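Side-chain contacts in sensor protein kinase WalK (PDB 4YWZ), which serves as the essential sensor histidine kinase of the WalKR two-component system in Staphylococcus aureus, here represented by its extracellular receptor domain, which probably senses an external signal: residues A[15-18]-A[19-23]; A[9-12]-A[13-16]. The protein carries 1 engineered substitution. One frame throughout, in Å; residues are numbered along the deposited sequence.

Contact 1: residues A[15-18]-A[19-23]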
ATOM      1  N   PHE A  15      -6.016   1.465  -2.550  1.00 18.66           N
ATOM      2  CA  PHE A  15      -5.931   0.765  -1.256  1.00 18.34           C
ATOM      3  C   PHE A  15      -6.969  -0.399  -1.205  1.00 16.88           C
ATOM      4  O   PHE A  15      -6.601  -1.507  -0.826  1.00 18.85           O
ATOM      5  CB  PHE A  15      -6.231   1.743  -0.136  1.00 18.22           C
ATOM      6  CG  PHE A  15      -6.174   1.139   1.239  1.00 17.85           C
ATOM      7  CD1 PHE A  15      -7.289   0.548   1.771  1.00 20.25           C
ATOM      8  CD2 PHE A  15      -5.037   1.223   2.028  1.00 17.72           C
ATOM      9  CE1 PHE A  15      -7.275  -0.034   3.052  1.00 20.01           C
ATOM     10  CE2 PHE A  15      -5.009   0.678   3.272  1.00 20.76           C
ATOM     11  CZ  PHE A  15      -6.132   0.024   3.779  1.00 21.08           C
ATOM     12  N   LYS A  16      -8.209  -0.100  -1.581  1.00 20.25           N
ATOM     13  CA  LYS A  16      -9.352  -1.087  -1.534  1.00 19.80           C
ATOM     14  C   LYS A  16      -9.080  -2.212  -2.517  1.00 21.55           C
ATOM     15  O   LYS A  16      -9.194  -3.398  -2.181  1.00 21.59           O
ATOM     16  CB  LYS A  16     -10.656  -0.414  -1.814  1.00 19.51           C
ATOM     17  CG  LYS A  16     -11.081   0.540  -0.708  1.00 20.69           C
ATOM     18  CD  LYS A  16     -12.318   1.277  -1.147  1.00 21.94           C
ATOM     19  CE  LYS A  16     -12.716   2.258  -0.122  1.00 27.72           C
ATOM     20  NZ  LYS A  16     -13.973   2.977  -0.468  1.00 28.39           N
ATOM     21  N   LYS A  17      -8.571  -1.846  -3.703  1.00 21.74           N
ATOM     22  CA  LYS A  17      -8.311  -2.879  -4.760  1.00 22.11           C
ATOM     23  C   LYS A  17      -7.294  -3.828  -4.303  1.00 21.71           C
ATOM     24  O   LYS A  17      -7.406  -5.064  -4.406  1.00 25.35           O
ATOM     25  CB  LYS A  17      -7.916  -2.254  -6.061  1.00 25.37           C
ATOM     26  CG  LYS A  17      -7.741  -3.260  -7.200  1.00 35.40           C
ATOM     27  CD  LYS A  17      -7.209  -2.495  -8.434  1.00 38.24           C
ATOM     28  CE  LYS A  17      -6.951  -3.486  -9.538  1.00 48.89           C
ATOM     29  NZ  LYS A  17      -6.396  -2.770 -10.715  1.00 50.98           N
ATOM     30  N   ASN A  18      -6.234  -3.329  -3.688  1.00 22.21           N
ATOM     31  CA  ASN A  18      -5.244  -4.121  -3.074  1.00 21.90           C
ATOM     32  C   ASN A  18      -5.690  -5.161  -1.979  1.00 21.36           C
ATOM     33  O   ASN A  18      -5.341  -6.365  -1.989  1.00 23.86           O
ATOM     34  CB  ASN A  18      -4.243  -3.149  -2.563  1.00 29.97           C
ATOM     35  CG  ASN A  18      -2.875  -3.730  -2.413  1.00 27.24           C
ATOM     36  OD1 ASN A  18      -2.221  -4.169  -3.415  1.00 22.94           O
ATOM     37  ND2 ASN A  18      -2.439  -3.816  -1.180  1.00 26.84           N
ATOM     38  N   ILE A  19      -6.462  -4.687  -1.018  1.00 20.69           N
ATOM     39  CA  ILE A  19      -7.058  -5.513   0.014  1.00 19.40           C
ATOM     40  C   ILE A  19      -7.923  -6.597  -0.705  1.00 19.32           C
ATOM     41  O   ILE A  19      -7.888  -7.746  -0.293  1.00 19.59           O
ATOM     42  CB  ILE A  19      -7.917  -4.706   0.960  1.00 20.29           C
ATOM     43  CG1 ILE A  19      -7.107  -3.711   1.838  1.00 22.98           C
ATOM     44  CG2 ILE A  19      -8.741  -5.605   1.858  1.00 21.27           C
ATOM     45  CD1 ILE A  19      -5.957  -4.295   2.566  1.00 27.13           C
ATOM     46  N   THR A  20      -8.772  -6.173  -1.613  1.00 18.77           N
ATOM     47  CA  THR A  20      -9.690  -7.135  -2.265  1.00 19.91           C
ATOM     48  C   THR A  20      -8.966  -8.249  -3.052  1.00 21.09           C
ATOM     49  O   THR A  20      -9.396  -9.413  -3.046  1.00 21.52           O
ATOM     50  CB  THR A  20     -10.722  -6.490  -3.177  1.00 23.79           C
ATOM     51  OG1 THR A  20     -10.098  -5.894  -4.291  1.00 30.66           O
ATOM     52  CG2 THR A  20     -11.465  -5.383  -2.499  1.00 24.34           C
ATOM     53  N   GLN A  21      -7.862  -7.898  -3.737  1.00 21.74           N
ATOM     54  CA  GLN A  21      -7.110  -8.909  -4.487  1.00 22.71           C
ATOM     55  C   GLN A  21      -6.433  -9.860  -3.471  1.00 22.52           C
ATOM     56  O   GLN A  21      -6.386 -11.077  -3.694  1.00 23.32           O
ATOM     57  CB  GLN A  21      -6.136  -8.214  -5.433  1.00 22.35           C
ATOM     58  CG  GLN A  21      -6.796  -7.527  -6.572  1.00 26.49           C
ATOM     59  CD  GLN A  21      -5.838  -6.722  -7.438  1.00 31.30           C
ATOM     60  OE1 GLN A  21      -4.900  -6.196  -6.925  1.00 34.20           O
ATOM     61  NE2 GLN A  21      -6.113  -6.609  -8.728  1.00 35.88           N
ATOM     62  N   TYR A  22      -5.846  -9.357  -2.343  1.00 20.83           N
ATOM     63  CA  TYR A  22      -5.320 -10.253  -1.325  1.00 21.97           C
ATOM     64  C   TYR A  22      -6.418 -11.171  -0.750  1.00 24.01           C
ATOM     65  O   TYR A  22      -6.214 -12.405  -0.511  1.00 21.95           O
ATOM     66  CB  TYR A  22      -4.665  -9.507  -0.176  1.00 24.19           C
ATOM     67  CG  TYR A  22      -3.205  -9.242  -0.379  1.00 26.11           C
ATOM     68  CD1 TYR A  22      -2.260 -10.249  -0.234  1.00 25.03           C
ATOM     69  CD2 TYR A  22      -2.736  -7.924  -0.611  1.00 33.08           C
ATOM     70  CE1 TYR A  22      -0.867 -10.001  -0.498  1.00 28.37           C
ATOM     71  CE2 TYR A  22      -1.376  -7.661  -0.800  1.00 39.51           C
ATOM     72  CZ  TYR A  22      -0.434  -8.701  -0.733  1.00 36.24           C
ATOM     73  OH  TYR A  22       0.953  -8.405  -0.942  1.00 34.07           O
ATOM     74  N   ALA A  23      -7.582 -10.554  -0.434  1.00 20.19           N
ATOM     75  CA  ALA A  23      -8.618 -11.298   0.251  1.00 19.29           C
ATOM     76  C   ALA A  23      -9.125 -12.443  -0.685  1.00 18.87           C
ATOM     77  O   ALA A  23      -9.486 -13.474  -0.211  1.00 19.79           O
ATOM     78  CB  ALA A  23      -9.770 -10.389   0.581  1.00 18.73           C
TER
HETATM   79  O   HOH W   1      -3.904  -4.644 -10.044  1.00 41.14           O
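F15 and I19, K17 and Q21, N18 and Y22 meet as i to i+4 neighbours inside the long N-terminal helix 7-37, a local contact within one continuous run of turns. Main-chain bonds of the alpha-helical pattern tie the turns together, Q21 N giving to K17 O at 2.9 Å. That same carbonyl oxygen takes a second bond, from T20 OG1 at 2.8 Å. The threonine hydroxyl lies between its own backbone N and carbonyl carbon (chi1 66°), which turns OG1 back along the helix onto the preceding turn. It reaches K17 O well off the carbonyl direction, with a C=O...OG1 angle of 112°. K17, extended throughout, slants across the Q21 side chain: its CE comes 3.3 Å from Q21 NE2, while CG lies near the amide carbon. A water accepts from Q21 NE2 at 3.2 Å and, weakly, from K17 NZ, closing a bridge between the two chain ends. N18 and Y22 run side by side with amide and ring nearly perpendicular, 85° apart, and N18 O sits at the ring edge, 3.3 Å from Y22 CD2. Both amide oxygens, N18 OD1 and Q21 OE1, accept from N14 ND2 of the second subunit, so this polar face belongs to the dimer interface. The buried side is apolar: F15 CE1 touches I19 CG1 at 3.9 Å, the ring and the branched chain pointing the same way. The long helix thus lies against the antiparallel sheet of this Cache-family sensor domain, F15 and I19 meeting S138 of strand 129-138, I19 also W118 of strand 114-126, and T20 and A23 packing on Y120 of strand 114-126.

Contact 2: residues A[9-12]-A[13-16]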
ATOM      1  N   LYS A   9      -9.481  10.021  -4.421  1.00 30.03           N
ATOM      2  CA  LYS A   9     -10.290   8.894  -4.865  1.00 30.33           C
ATOM      3  C   LYS A   9      -9.413   7.813  -5.446  1.00 27.95           C
ATOM      4  O   LYS A   9      -9.620   6.608  -5.231  1.00 26.22           O
ATOM      5  CB  LYS A   9     -11.324   9.390  -5.897  1.00 34.36           C
ATOM      6  CG  LYS A   9     -12.094   8.272  -6.570  1.00 38.99           C
ATOM      7  CD  LYS A   9     -12.787   8.775  -7.837  1.00 48.50           C
ATOM      8  CE  LYS A   9     -13.203   7.619  -8.736  1.00 51.36           C
ATOM      9  NZ  LYS A   9     -13.996   6.672  -7.908  1.00 51.20           N
ATOM     10  N   GLU A  10      -8.359   8.232  -6.144  1.00 28.73           N
ATOM     11  CA  GLU A  10      -7.435   7.299  -6.746  1.00 27.09           C
ATOM     12  C   GLU A  10      -6.697   6.454  -5.655  1.00 23.44           C
ATOM     13  O   GLU A  10      -6.599   5.256  -5.796  1.00 23.91           O
ATOM     14  CB  GLU A  10      -6.386   8.047  -7.546  1.00 31.29           C
ATOM     15  CG  GLU A  10      -6.828   8.478  -8.941  1.00 34.06           C
ATOM     16  CD  GLU A  10      -5.872   9.522  -9.549  1.00 43.78           C
ATOM     17  OE1 GLU A  10      -4.763   9.839  -8.984  1.00 48.43           O
ATOM     18  OE2 GLU A  10      -6.235  10.017 -10.657  1.00 65.62           O
ATOM     19  N   LEU A  11      -6.203   7.105  -4.619  1.00 20.90           N
ATOM     20  CA  LEU A  11      -5.446   6.444  -3.569  1.00 20.71           C
ATOM     21  C   LEU A  11      -6.381   5.548  -2.773  1.00 18.84           C
ATOM     22  O   LEU A  11      -5.954   4.448  -2.402  1.00 18.86           O
ATOM     23  CB  LEU A  11      -4.739   7.415  -2.697  1.00 22.95           C
ATOM     24  CG  LEU A  11      -3.652   8.238  -3.416  1.00 25.21           C
ATOM     25  CD1 LEU A  11      -3.096   9.159  -2.371  1.00 28.30           C
ATOM     26  CD2 LEU A  11      -2.595   7.302  -3.955  1.00 25.79           C
ATOM     27  N   LEU A  12      -7.605   6.019  -2.493  1.00 20.13           N
ATOM     28  CA  LEU A  12      -8.535   5.130  -1.745  1.00 19.71           C
ATOM     29  C   LEU A  12      -8.900   3.937  -2.579  1.00 21.49           C
ATOM     30  O   LEU A  12      -8.905   2.799  -2.079  1.00 21.32           O
ATOM     31  CB  LEU A  12      -9.776   5.956  -1.320  1.00 21.23           C
ATOM     32  CG  LEU A  12      -9.426   7.022  -0.278  1.00 22.40           C
ATOM     33  CD1 LEU A  12     -10.604   8.012  -0.138  1.00 25.98           C
ATOM     34  CD2 LEU A  12      -9.144   6.491   1.086  1.00 20.64           C
ATOM     35  N   ASP A  13      -9.183   4.127  -3.848  1.00 23.00           N
ATOM     36  CA  ASP A  13      -9.496   2.987  -4.730  1.00 26.00           C
ATOM     37  C   ASP A  13      -8.351   2.033  -4.848  1.00 23.27           C
ATOM     38  O   ASP A  13      -8.557   0.875  -4.846  1.00 25.08           O
ATOM     39  CB  ASP A  13      -9.865   3.444  -6.137  1.00 27.54           C
ATOM     40  CG  ASP A  13     -11.241   4.103  -6.242  1.00 35.62           C
ATOM     41  OD1 ASP A  13     -12.086   4.043  -5.340  1.00 36.88           O
ATOM     42  OD2 ASP A  13     -11.436   4.717  -7.267  1.00 38.18           O
ATOM     43  N   ASN A  14      -7.090   2.505  -4.904  1.00 22.27           N
ATOM     44  CA  ASN A  14      -5.980   1.624  -5.017  1.00 20.04           C
ATOM     45  C   ASN A  14      -5.832   0.787  -3.712  1.00 19.05           C
ATOM     46  O   ASN A  14      -5.566  -0.455  -3.723  1.00 18.81           O
ATOM     47  CB  ASN A  14      -4.622   2.377  -5.180  1.00 23.27           C
ATOM     48  CG  ASN A  14      -4.492   3.180  -6.404  1.00 27.55           C
ATOM     49  OD1 ASN A  14      -5.145   2.942  -7.398  1.00 30.66           O
ATOM     50  ND2 ASN A  14      -3.561   4.191  -6.343  1.00 28.29           N
ATOM     51  N   PHE A  15      -6.016   1.465  -2.550  1.00 18.66           N
ATOM     52  CA  PHE A  15      -5.931   0.765  -1.256  1.00 18.34           C
ATOM     53  C   PHE A  15      -6.969  -0.399  -1.205  1.00 16.88           C
ATOM     54  O   PHE A  15      -6.601  -1.507  -0.826  1.00 18.85           O
ATOM     55  CB  PHE A  15      -6.231   1.743  -0.136  1.00 18.22           C
ATOM     56  CG  PHE A  15      -6.174   1.139   1.239  1.00 17.85           C
ATOM     57  CD1 PHE A  15      -7.289   0.548   1.771  1.00 20.25           C
ATOM     58  CD2 PHE A  15      -5.037   1.223   2.028  1.00 17.72           C
ATOM     59  CE1 PHE A  15      -7.275  -0.034   3.052  1.00 20.01           C
ATOM     60  CE2 PHE A  15      -5.009   0.678   3.272  1.00 20.76           C
ATOM     61  CZ  PHE A  15      -6.132   0.024   3.779  1.00 21.08           C
ATOM     62  N   LYS A  16      -8.209  -0.100  -1.581  1.00 20.25           N
ATOM     63  CA  LYS A  16      -9.352  -1.087  -1.534  1.00 19.80           C
ATOM     64  C   LYS A  16      -9.080  -2.212  -2.517  1.00 21.55           C
ATOM     65  O   LYS A  16      -9.194  -3.398  -2.181  1.00 21.59           O
ATOM     66  CB  LYS A  16     -10.656  -0.414  -1.814  1.00 19.51           C
ATOM     67  CG  LYS A  16     -11.081   0.540  -0.708  1.00 20.69           C
ATOM     68  CD  LYS A  16     -12.318   1.277  -1.147  1.00 21.94           C
ATOM     69  CE  LYS A  16     -12.716   2.258  -0.122  1.00 27.72           C
ATOM     70  NZ  LYS A  16     -13.973   2.977  -0.468  1.00 28.39           N
TER
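K9 and D13 slant across each other one helical turn apart, with the ammonium of the lysine brought round to the carboxylate. The K9 chain is extended as far as CE and then bends (chi4 53°), a turn that carries NZ back to D13 OD2. The resulting salt bridge measures 3.3 Å from NZ to OD2, and its hydrogen bond is weak. K9 CG and CE also lie 3.7 Å from D13 OD2, so the aliphatic chain runs alongside the oxygen that NZ holds. Beneath this pair, D13 N donates to K9 O at 2.9 Å.

N14 is folded back over the preceding turn: CG stands beside its own backbone N (chi1 -64°) and comes 3.0 Å from E10 O. The amide makes no hydrogen bond to that carbonyl, which instead accepts from N14 N at 2.9 Å. N14 ND2 is instead used across the dimer, on Q21 and N18 of the second subunit. All of this belongs to the N-terminal part of helix 7-37, an element of the extracellular Cache-family sensor domain that here pairs with its counterpart in the dimer. L11 crosses N14 at an angle, its CD2 4.0 Å from N14 ND2, and also packs on Y22 of the second subunit.

The K16 side chain starts out past the oxygen end of the L12 carbonyl, CG 3.4 Å from L12 O, which accepts the bond from K16 N. On the side facing the C-terminal helix 141-149, L11 and F15 meet V143, while L12 packs on V143 and Y144.

How the contacts relate
Contacts 1 and 2 are successive portions of helix 7-37, sharing F15 and K16, with centres about 10 Å apart. Both are partly buried, but contact 1 lies nearer the middle of the chain, its centre about 10 Å from the chain's centre against about 17 Å for contact 2. Their apolar sides rest mainly on different elements, sheet strands and M56 for contact 1 and helix 141-149 for contact 2, with F15 and I140 common to both. Their polar pairs differ too: lysine and glutamine bridged by a water beside the dimer interface in contact 1, a direct but weak lysine-aspartate salt bridge in contact 2. Across the dimer they are complementary, N14 of contact 2 meeting contact 1 of the second subunit.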